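Local coordinates for 1,4-beta-N-Acetylmuramidase M1 (Streptomyces coelicolor, PDB 1JFX), which hydrolyses the beta-1,4 linkages between N-acetylmuramic acid and N-acetylglucosamine in peptidoglycan, and also acts on diacetylated muramic acid, as a secreted bacteriolytic lysozyme of glycosyl hydrolase family 25, at residues L97-N102 / T118-F123; G105-G110 / N145-S150. All coordinates share one frame; numbering follows the deposited sequence.

Contact 1. Residues L97-N102 / T118-F123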
loop_
_atom_site.group_PDB
_atom_site.type_symbol
_atom_site.label_atom_id
_atom_site.label_comp_id
_atom_site.label_asym_id
_atom_site.label_seq_id
_atom_site.Cartn_x
_atom_site.Cartn_y
_atom_site.Cartn_z
ATOM N N LEU A 97 -0.581 4.555 1.261
ATOM C CA LEU A 97 -1.339 5.066 2.399
ATOM C C LEU A 97 -2.385 3.983 2.643
ATOM O O LEU A 97 -3.291 3.812 1.838
ATOM C CB LEU A 97 -2.038 6.389 2.059
ATOM C CG LEU A 97 -3.070 6.836 3.110
ATOM C CD1 LEU A 97 -2.390 7.073 4.467
ATOM C CD2 LEU A 97 -3.791 8.095 2.638
ATOM N N ASP A 98 -2.226 3.233 3.733
ATOM C CA ASP A 98 -3.151 2.158 4.110
ATOM C C ASP A 98 -4.137 2.839 5.059
ATOM O O ASP A 98 -3.839 3.073 6.232
ATOM C CB ASP A 98 -2.375 1.044 4.830
ATOM C CG ASP A 98 -3.260 -0.099 5.315
ATOM O OD1 ASP A 98 -4.471 0.113 5.555
ATOM O OD2 ASP A 98 -2.726 -1.217 5.490
ATOM N N ILE A 99 -5.311 3.167 4.537
ATOM C CA ILE A 99 -6.315 3.861 5.325
ATOM C C ILE A 99 -7.555 2.961 5.286
ATOM O O ILE A 99 -8.175 2.761 4.244
ATOM C CB ILE A 99 -6.512 5.306 4.754
ATOM C CG1 ILE A 99 -7.373 6.122 5.712
ATOM C CG2 ILE A 99 -7.004 5.257 3.299
ATOM C CD1 ILE A 99 -7.303 7.631 5.457
ATOM N N GLU A 100 -7.900 2.428 6.456
ATOM C CA GLU A 100 -8.967 1.437 6.556
ATOM C C GLU A 100 -9.660 1.466 7.924
ATOM O O GLU A 100 -9.327 2.291 8.761
ATOM C CB GLU A 100 -8.318 0.062 6.342
ATOM C CG GLU A 100 -7.306 -0.312 7.437
ATOM C CD GLU A 100 -6.728 -1.708 7.249
ATOM O OE1 GLU A 100 -5.740 -1.867 6.500
ATOM O OE2 GLU A 100 -7.277 -2.658 7.832
ATOM N N HIS A 101 -10.609 0.552 8.136
ATOM C CA HIS A 101 -11.359 0.490 9.400
ATOM C C HIS A 101 -10.468 0.664 10.628
ATOM O O HIS A 101 -9.495 -0.068 10.821
ATOM C CB HIS A 101 -12.093 -0.851 9.555
ATOM C CG HIS A 101 -13.346 -0.975 8.746
ATOM N ND1 HIS A 101 -13.349 -0.958 7.367
ATOM C CD2 HIS A 101 -14.631 -1.189 9.123
ATOM C CE1 HIS A 101 -14.579 -1.165 6.931
ATOM N NE2 HIS A 101 -15.376 -1.308 7.976
ATOM N N ASN A 102 -10.836 1.622 11.472
ATOM C CA ASN A 102 -10.107 1.896 12.705
ATOM C C ASN A 102 -10.097 0.612 13.542
ATOM O O ASN A 102 -11.137 0.009 13.779
ATOM C CB ASN A 102 -10.826 3.026 13.461
ATOM C CG ASN A 102 -10.042 3.544 14.660
ATOM O OD1 ASN A 102 -8.994 3.007 15.025
ATOM N ND2 ASN A 102 -10.561 4.596 15.285
ATOM N N THR A 118 -10.086 16.000 3.586
ATOM C CA THR A 118 -8.973 16.917 3.805
ATOM C C THR A 118 -7.741 16.166 4.289
ATOM O O THR A 118 -6.632 16.421 3.819
ATOM C CB THR A 118 -9.353 17.995 4.836
ATOM O OG1 THR A 118 -10.410 18.797 4.295
ATOM C CG2 THR A 118 -8.150 18.902 5.164
ATOM N N TRP A 119 -7.941 15.240 5.220
ATOM C CA TRP A 119 -6.831 14.464 5.775
ATOM C C TRP A 119 -6.089 13.697 4.671
ATOM O O TRP A 119 -4.850 13.706 4.606
ATOM C CB TRP A 119 -7.369 13.486 6.837
ATOM C CG TRP A 119 -6.305 12.944 7.780
ATOM C CD1 TRP A 119 -6.035 13.387 9.042
ATOM C CD2 TRP A 119 -5.366 11.885 7.517
ATOM N NE1 TRP A 119 -4.988 12.675 9.587
ATOM C CE2 TRP A 119 -4.558 11.748 8.669
ATOM C CE3 TRP A 119 -5.128 11.040 6.417
ATOM C CZ2 TRP A 119 -3.526 10.801 8.752
ATOM C CZ3 TRP A 119 -4.100 10.095 6.500
ATOM C CH2 TRP A 119 -3.315 9.988 7.657
ATOM N N ILE A 120 -6.850 13.025 3.811
ATOM C CA ILE A 120 -6.268 12.249 2.719
ATOM C C ILE A 120 -5.588 13.185 1.717
ATOM O O ILE A 120 -4.495 12.904 1.228
ATOM C CB ILE A 120 -7.365 11.403 2.021
ATOM C CG1 ILE A 120 -7.867 10.322 2.983
ATOM C CG2 ILE A 120 -6.815 10.781 0.736
ATOM C CD1 ILE A 120 -9.206 9.692 2.578
ATOM N N ASN A 121 -6.223 14.312 1.424
ATOM C CA ASN A 121 -5.632 15.260 0.486
ATOM C C ASN A 121 -4.308 15.795 1.045
ATOM O O ASN A 121 -3.326 15.966 0.308
ATOM C CB ASN A 121 -6.584 16.429 0.245
ATOM C CG ASN A 121 -6.210 17.223 -0.980
ATOM O OD1 ASN A 121 -6.206 16.692 -2.090
ATOM N ND2 ASN A 121 -5.887 18.493 -0.792
ATOM N N ASP A 122 -4.284 16.055 2.351
ATOM C CA ASP A 122 -3.084 16.569 2.997
ATOM C C ASP A 122 -1.963 15.530 2.971
ATOM O O ASP A 122 -0.797 15.868 2.730
ATOM C CB ASP A 122 -3.375 16.978 4.446
ATOM C CG ASP A 122 -4.195 18.261 4.548
ATOM O OD1 ASP A 122 -4.372 18.951 3.521
ATOM O OD2 ASP A 122 -4.639 18.586 5.675
ATOM N N PHE A 123 -2.303 14.272 3.234
ATOM C CA PHE A 123 -1.296 13.222 3.206
ATOM C C PHE A 123 -0.739 13.111 1.786
ATOM O O PHE A 123 0.476 13.023 1.581
ATOM C CB PHE A 123 -1.889 11.876 3.660
ATOM C CG PHE A 123 -0.855 10.796 3.890
ATOM C CD1 PHE A 123 -0.230 10.155 2.818
ATOM C CD2 PHE A 123 -0.493 10.434 5.188
ATOM C CE1 PHE A 123 0.749 9.161 3.047
ATOM C CE2 PHE A 123 0.468 9.449 5.428
ATOM C CZ PHE A 123 1.096 8.809 4.355
#

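Contact 2. Residues G105-G110 / N145-S150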
loop_
_atom_site.group_PDB
_atom_site.type_symbol
_atom_site.label_atom_id
_atom_site.label_comp_id
_atom_site.label_asym_id
_atom_site.label_seq_id
_atom_site.Cartn_x
_atom_site.Cartn_y
_atom_site.Cartn_z
ATOM N N GLY A 105 -11.486 2.171 17.732
ATOM C CA GLY A 105 -12.298 3.361 17.862
ATOM C C GLY A 105 -13.253 3.461 16.694
ATOM O O GLY A 105 -13.367 2.513 15.913
ATOM N N ALA A 106 -13.927 4.602 16.568
ATOM C CA ALA A 106 -14.882 4.813 15.476
ATOM C C ALA A 106 -14.216 4.441 14.150
ATOM O O ALA A 106 -13.055 4.799 13.895
ATOM C CB ALA A 106 -15.363 6.274 15.454
ATOM N N MET A 107 -14.945 3.731 13.299
ATOM C CA MET A 107 -14.348 3.291 12.046
ATOM C C MET A 107 -13.801 4.406 11.170
ATOM O O MET A 107 -12.815 4.185 10.456
ATOM C CB MET A 107 -15.311 2.398 11.254
ATOM C CG MET A 107 -16.447 3.083 10.556
ATOM S SD MET A 107 -17.313 1.928 9.417
ATOM C CE MET A 107 -16.384 2.058 7.957
ATOM N N CYS A 108 -14.410 5.593 11.227
ATOM C CA CYS A 108 -13.918 6.719 10.432
ATOM C C CYS A 108 -13.052 7.689 11.246
ATOM O O CYS A 108 -12.899 8.867 10.899
ATOM C CB CYS A 108 -15.072 7.462 9.766
ATOM S SG CYS A 108 -16.082 6.435 8.648
ATOM N N TYR A 109 -12.527 7.178 12.354
ATOM C CA TYR A 109 -11.591 7.910 13.182
ATOM C C TYR A 109 -12.044 9.230 13.782
ATOM O O TYR A 109 -11.216 10.071 14.127
ATOM C CB TYR A 109 -10.312 8.119 12.360
ATOM C CG TYR A 109 -9.634 6.825 11.941
ATOM C CD1 TYR A 109 -8.749 6.176 12.801
ATOM C CD2 TYR A 109 -9.875 6.253 10.689
ATOM C CE1 TYR A 109 -8.113 4.993 12.432
ATOM C CE2 TYR A 109 -9.238 5.062 10.305
ATOM C CZ TYR A 109 -8.362 4.443 11.183
ATOM O OH TYR A 109 -7.734 3.273 10.820
ATOM N N GLY A 110 -13.349 9.416 13.910
ATOM C CA GLY A 110 -13.854 10.645 14.496
ATOM C C GLY A 110 -13.845 11.833 13.559
ATOM O O GLY A 110 -14.079 12.961 13.984
ATOM N N ASN A 145 -16.172 4.313 0.663
ATOM C CA ASN A 145 -17.481 4.901 0.473
ATOM C C ASN A 145 -18.064 5.471 1.762
ATOM O O ASN A 145 -18.575 6.595 1.782
ATOM C CB ASN A 145 -18.410 3.880 -0.192
ATOM C CG ASN A 145 -18.056 3.661 -1.664
ATOM O OD1 ASN A 145 -17.534 4.568 -2.328
ATOM N ND2 ASN A 145 -18.342 2.467 -2.179
ATOM N N THR A 146 -17.952 4.723 2.848
ATOM C CA THR A 146 -18.474 5.197 4.113
ATOM C C THR A 146 -17.764 6.414 4.684
ATOM O O THR A 146 -18.404 7.436 4.978
ATOM C CB THR A 146 -18.448 4.072 5.153
ATOM O OG1 THR A 146 -19.399 3.080 4.766
ATOM C CG2 THR A 146 -18.774 4.597 6.552
ATOM N N CYS A 147 -16.444 6.322 4.830
ATOM C CA CYS A 147 -15.701 7.406 5.444
ATOM C C CYS A 147 -15.373 8.627 4.596
ATOM O O CYS A 147 -15.081 9.684 5.145
ATOM C CB CYS A 147 -14.437 6.853 6.093
ATOM S SG CYS A 147 -14.739 5.593 7.375
ATOM N N THR A 148 -15.421 8.510 3.271
ATOM C CA THR A 148 -15.168 9.690 2.444
ATOM C C THR A 148 -16.455 10.140 1.775
ATOM O O THR A 148 -16.488 11.152 1.081
ATOM C CB THR A 148 -14.114 9.444 1.333
ATOM O OG1 THR A 148 -14.686 8.699 0.246
ATOM C CG2 THR A 148 -12.935 8.689 1.894
ATOM N N GLY A 149 -17.528 9.391 1.992
ATOM C CA GLY A 149 -18.775 9.755 1.348
ATOM C C GLY A 149 -18.693 9.576 -0.157
ATOM O O GLY A 149 -19.108 10.456 -0.917
ATOM N N SER A 150 -18.152 8.435 -0.583
ATOM C CA SER A 150 -18.013 8.080 -1.993
ATOM C C SER A 150 -17.319 9.187 -2.780
ATOM O O SER A 150 -17.774 9.597 -3.840
ATOM C CB SER A 150 -19.391 7.789 -2.600
ATOM O OG SER A 150 -20.045 6.758 -1.875
#

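Contact 1. Residues L97-N102 / T118-F123
Leu97 and Phe123 both turn their CG anti to the backbone N (chi1 169° and -170°), and these torsions bring the leucine's branched end over a face of the phenyl ring. The CD1 methyl of Leu97 lies 3.7 Å from the ring centroid of Phe123 and only 6° off the ring normal, the mark of a centred CH-pi contact; its distances to the six ring carbons are nearly equal. The same methyl reaches the edge of the Trp119 indole, near the ring plane, with Leu97 CD1 4.0 Å from Trp119 CZ3. One methyl thus meets one aromatic ring by its face and another by its edge. The chain of Ile99 is extended and crosses Ile120 at a slant; Ile99 CD1 lies 3.7 Å from Ile120 CG1 and 4.2 Å from Trp119 CE3. All five side chains are buried and the contact is wholly apolar; the indole NE1 of Trp119 hydrogen-bonds to Ser70 O. The contact seats helix 113-131 on the outer side of strand 96-98 in a beta-alpha-beta unit of the barrel, with helix 72-81 against Trp119 and Phe123, and strand 136-139 and helix 141-148 against Ile99 and Ile120.

Contact 2. Residues G105-G110 / N145-S150
Covalent bonding dominates where Cys108 meets Cys147: their SG atoms are 2.0 Å apart, and a C-S-S-C torsion of -83° lies close to the 90° magnitude that a relaxed disulfide prefers. Both cysteines place SG anti to their own carbonyl carbon and beside the backbone N (chi1 -59° in each). The two ends of the bridge therefore match in their first torsion, although one stands in a loop and the other in a helix.

Apolar contacts flank the bridge. Met107 bends at chi3 (-86°), which turns its terminal methyl toward the helix: Met107 CE lies 3.8 Å from Thr146 CG2, and the two side chains cross roughly perpendicular to each other. The methyl also packs against the disulfide itself, with Met107 CE 3.9 Å from Cys147 SG. Thr146 CG2 in turn sits 3.9 Å from Cys108 SG, and so touches both the methionine methyl and the bridge.

Hydrogen bonding adds to this sulfur cluster. Met107 O accepts a hydrogen bond from the indole NE1 of Trp143, on helix 141-148, a second tie between loop and helix next to the disulfide. As for backbone geometry, a type I beta turn runs from Ala106 to Tyr109 and holds both Met107 and Cys108 at its corner.

The chemistry implies a covalent staple, padded by methyl groups and sulfur, that ties the loop between strand 96-98 and helix 113-131 to helix 141-148 and limits how far the two can separate.

The centres of contact 1 and contact 2 lie about 10 Å apart, and their segments alternate along the chain. They also touch directly: Tyr109 OH approaches Glu100 O at 2.8 Å, a probable hydrogen bond, while Met107 CE packs 3.5 Å from His101 NE2. Segment 97-102 carries Asp98 and Glu100, predicted catalytic acids, although its packing residues Leu97 and Ile99 face the helix rather than the site. The side chains of Met107 and Glu100 are about 8 Å apart, those of Cys147 and Asp98 about 12 Å. Contact 1 joins the strand that ends at the predicted acid Asp98 to helix 113-131, and contact 2 ties the following loop to helix 141-148.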